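PDB 4Z9D: pertussis toxin-like subunit ArtA from Escherichia coli, which probably acts as the NAD-dependent ADP-ribosyltransferase subunit of a pertussis-like AB5 toxin that inhibits trimeric G proteins. Local coordinates for residues 56-59 against 60-64. The protein carries 2 engineered substitutions. Sequence-based numbering, arbitrary orientation.
Sequences SLIE and TYNIA. With NAD (nicotinamide-adenine-dinucleotide), chain F.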
loop_
_atom_site.group_PDB
_atom_site.type_symbol
_atom_site.label_atom_id
_atom_site.label_comp_id
_atom_site.label_asym_id
_atom_site.label_seq_id
_atom_site.Cartn_x
_atom_site.Cartn_y
_atom_site.Cartn_z
ATOM N N SER A 56 -3.516 -8.077 3.396
ATOM C CA SER A 56 -4.221 -8.410 4.633
ATOM C C SER A 56 -5.262 -7.381 5.092
ATOM O O SER A 56 -4.926 -6.255 5.461
ATOM C CB SER A 56 -3.191 -8.631 5.746
ATOM O OG SER A 56 -3.797 -8.719 7.024
ATOM N N LEU A 57 -6.528 -7.791 5.077
ATOM C CA LEU A 57 -7.627 -6.976 5.566
ATOM C C LEU A 57 -7.416 -6.628 7.036
ATOM O O LEU A 57 -7.632 -5.490 7.468
ATOM C CB LEU A 57 -8.949 -7.732 5.402
ATOM C CG LEU A 57 -10.187 -7.076 6.008
ATOM C CD1 LEU A 57 -10.518 -5.787 5.265
ATOM C CD2 LEU A 57 -11.383 -8.023 6.013
ATOM N N ILE A 58 -6.932 -7.610 7.782
ATOM C CA ILE A 58 -6.684 -7.430 9.205
ATOM C C ILE A 58 -5.668 -6.323 9.413
ATOM O O ILE A 58 -5.848 -5.462 10.283
ATOM C CB ILE A 58 -6.193 -8.736 9.855
ATOM C CG1 ILE A 58 -7.374 -9.692 10.009
ATOM C CG2 ILE A 58 -5.538 -8.450 11.207
ATOM C CD1 ILE A 58 -6.987 -11.137 10.208
ATOM N N GLU A 59 -4.606 -6.338 8.607
ATOM C CA GLU A 59 -3.590 -5.292 8.661
ATOM C C GLU A 59 -4.132 -3.903 8.355
ATOM O O GLU A 59 -3.648 -2.927 8.923
ATOM C CB GLU A 59 -2.424 -5.594 7.708
ATOM C CG GLU A 59 -1.467 -6.672 8.228
ATOM C CD GLU A 59 -0.240 -6.872 7.342
ATOM O OE1 GLU A 59 -0.134 -6.176 6.305
ATOM O OE2 GLU A 59 0.619 -7.721 7.692
ATOM N N THR A 60 -5.104 -3.788 7.448
ATOM C CA THR A 60 -5.629 -2.456 7.111
ATOM C C THR A 60 -6.256 -1.742 8.313
ATOM O O THR A 60 -6.101 -0.525 8.457
ATOM C CB THR A 60 -6.675 -2.496 5.987
ATOM O OG1 THR A 60 -7.845 -3.206 6.422
ATOM C CG2 THR A 60 -6.089 -3.156 4.756
ATOM N N TYR A 61 -6.999 -2.474 9.142
ATOM C CA TYR A 61 -7.577 -1.854 10.339
ATOM C C TYR A 61 -6.513 -1.296 11.284
ATOM O O TYR A 61 -6.703 -0.243 11.915
ATOM C CB TYR A 61 -8.455 -2.852 11.093
ATOM C CG TYR A 61 -9.716 -3.194 10.352
ATOM C CD1 TYR A 61 -10.763 -2.282 10.275
ATOM C CD2 TYR A 61 -9.857 -4.417 9.711
ATOM C CE1 TYR A 61 -11.930 -2.584 9.596
ATOM C CE2 TYR A 61 -11.022 -4.732 9.023
ATOM C CZ TYR A 61 -12.052 -3.811 8.971
ATOM O OH TYR A 61 -13.202 -4.120 8.290
ATOM N N ASN A 62 -5.403 -2.009 11.393
ATOM C CA ASN A 62 -4.320 -1.598 12.277
ATOM C C ASN A 62 -3.559 -0.401 11.739
ATOM O O ASN A 62 -3.162 0.481 12.493
ATOM C CB ASN A 62 -3.364 -2.757 12.511
ATOM C CG ASN A 62 -3.984 -3.863 13.347
ATOM O OD1 ASN A 62 -4.923 -3.631 14.123
ATOM N ND2 ASN A 62 -3.462 -5.077 13.195
ATOM N N ILE A 63 -3.329 -0.388 10.429
ATOM C CA ILE A 63 -2.760 0.785 9.768
ATOM C C ILE A 63 -3.659 2.016 9.963
ATOM O O ILE A 63 -3.183 3.109 10.285
ATOM C CB ILE A 63 -2.548 0.513 8.259
ATOM C CG1 ILE A 63 -1.441 -0.524 8.059
ATOM C CG2 ILE A 63 -2.212 1.795 7.502
ATOM C CD1 ILE A 63 -1.385 -1.091 6.633
ATOM N N ALA A 64 -4.963 1.835 9.773
ATOM C CA ALA A 64 -5.900 2.935 9.958
ATOM C C ALA A 64 -5.885 3.438 11.411
ATOM O O ALA A 64 -5.951 4.646 11.654
ATOM C CB ALA A 64 -7.286 2.513 9.575
HETATM P PA NAD F . 1.810 7.698 1.822
HETATM O O1A NAD F . 1.726 6.957 0.536
HETATM O O2A NAD F . 2.729 8.859 1.938
HETATM O O5B NAD F . 0.291 8.141 2.211
HETATM C C5B NAD F . -0.049 8.960 3.342
HETATM C C4B NAD F . -0.983 10.081 2.840
HETATM O O4B NAD F . -0.256 10.992 1.961
HETATM C C3B NAD F . -2.039 9.494 1.954
HETATM O O3B NAD F . -3.074 8.914 2.806
HETATM C C2B NAD F . -2.524 10.751 1.291
HETATM O O2B NAD F . -3.109 11.572 2.288
HETATM C C1B NAD F . -1.182 11.395 0.910
HETATM N N9A NAD F . -0.494 10.945 -0.352
HETATM C C8A NAD F . 0.144 9.827 -0.698
HETATM N N7A NAD F . 0.605 9.984 -1.941
HETATM C C5A NAD F . 0.272 11.207 -2.364
HETATM C C6A NAD F . 0.491 11.861 -3.520
HETATM N N6A NAD F . 1.169 11.206 -4.459
HETATM N N1A NAD F . 0.048 13.111 -3.732
HETATM C C2A NAD F . -0.652 13.747 -2.709
HETATM N N3A NAD F . -0.872 13.048 -1.514
HETATM C C4A NAD F . -0.403 11.797 -1.371
HETATM O O3 NAD F . 2.186 6.691 2.979
HETATM P PN NAD F . 1.472 5.243 3.175
HETATM O O1N NAD F . 1.157 4.628 1.857
HETATM O O2N NAD F . 0.430 5.363 4.218
HETATM O O5D NAD F . 2.725 4.452 3.756
HETATM C C5D NAD F . 3.439 4.899 4.916
HETATM C C4D NAD F . 4.093 3.699 5.608
HETATM O O4D NAD F . 3.002 2.731 5.788
HETATM C C3D NAD F . 5.148 3.026 4.709
HETATM O O3D NAD F . 6.134 2.354 5.500
HETATM C C2D NAD F . 4.274 1.989 4.032
HETATM O O2D NAD F . 5.068 0.922 3.467
HETATM C C1D NAD F . 3.400 1.491 5.176
HETATM N N1N NAD F . 2.218 0.740 4.620
HETATM C C2N NAD F . 1.034 1.431 4.259
HETATM C C3N NAD F . -0.066 0.780 3.702
HETATM C C7N NAD F . -1.242 1.476 3.363
HETATM O O7N NAD F . -2.347 0.749 3.101
HETATM N N7N NAD F . -1.221 2.812 3.368
HETATM C C4N NAD F . 0.017 -0.595 3.494
HETATM C C5N NAD F . 1.171 -1.293 3.848
HETATM C C6N NAD F . 2.274 -0.646 4.395
HETATM O O HOH W 1 -7.146 -5.846 12.734
#
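T60 OG1 donates to L57 O at 2.5 Å, one turn back along the same helix. This is the first, N-capped turn of helix 57-68 in a pertussis toxin S1-type ADP-ribosyltransferase fold. The hydroxyl lies in the plane of the carbonyl, on a lone pair. It gets there because OG1 sits between the backbone N and the carbonyl carbon of T60 (chi1 65°), facing the N-terminal end of the helix. T60 N bonds to S56 O at 3.2 Å and more weakly to L57 O, so L57 O takes the hydroxyl as its main donor from T60 and T60 N only weakly. CG2 of T60 rests against S56 O.

L57 and Y61, one turn apart, make the apolar contact along this side of the helix. L57 CG meets Y61 CE2 at 3.9 Å, and L57 CD1 reaches the same ring carbon as well as T60 OG1. The ring is also met by backbone oxygen: I58 O lies at its edge, near the ring plane, while L57 O approaches CD2 obliquely. Beyond the ring, Y61 OH is hydrogen-bonded to D147 of strand 144-152. L57, T60 and Y61 all touch R79 of strand 77-83, which places this side of the helix against the four-stranded sheet.

S56 is the N-cap: its OG accepts from E59 N at 3.0 Å. The carboxylate of E59 is held by T54 through OE1 and by N117 through OE2. A water donates to I58 O and, weakly, to N62 OD1, joining them on the outer side of the helix.

I63 N closes the next turn on E59 O with a nearly straight bond (169°). The side chain of I63 belongs to the NAD pocket. Its CD1 lies 3.5 Å from C4N of the nicotinamide ring.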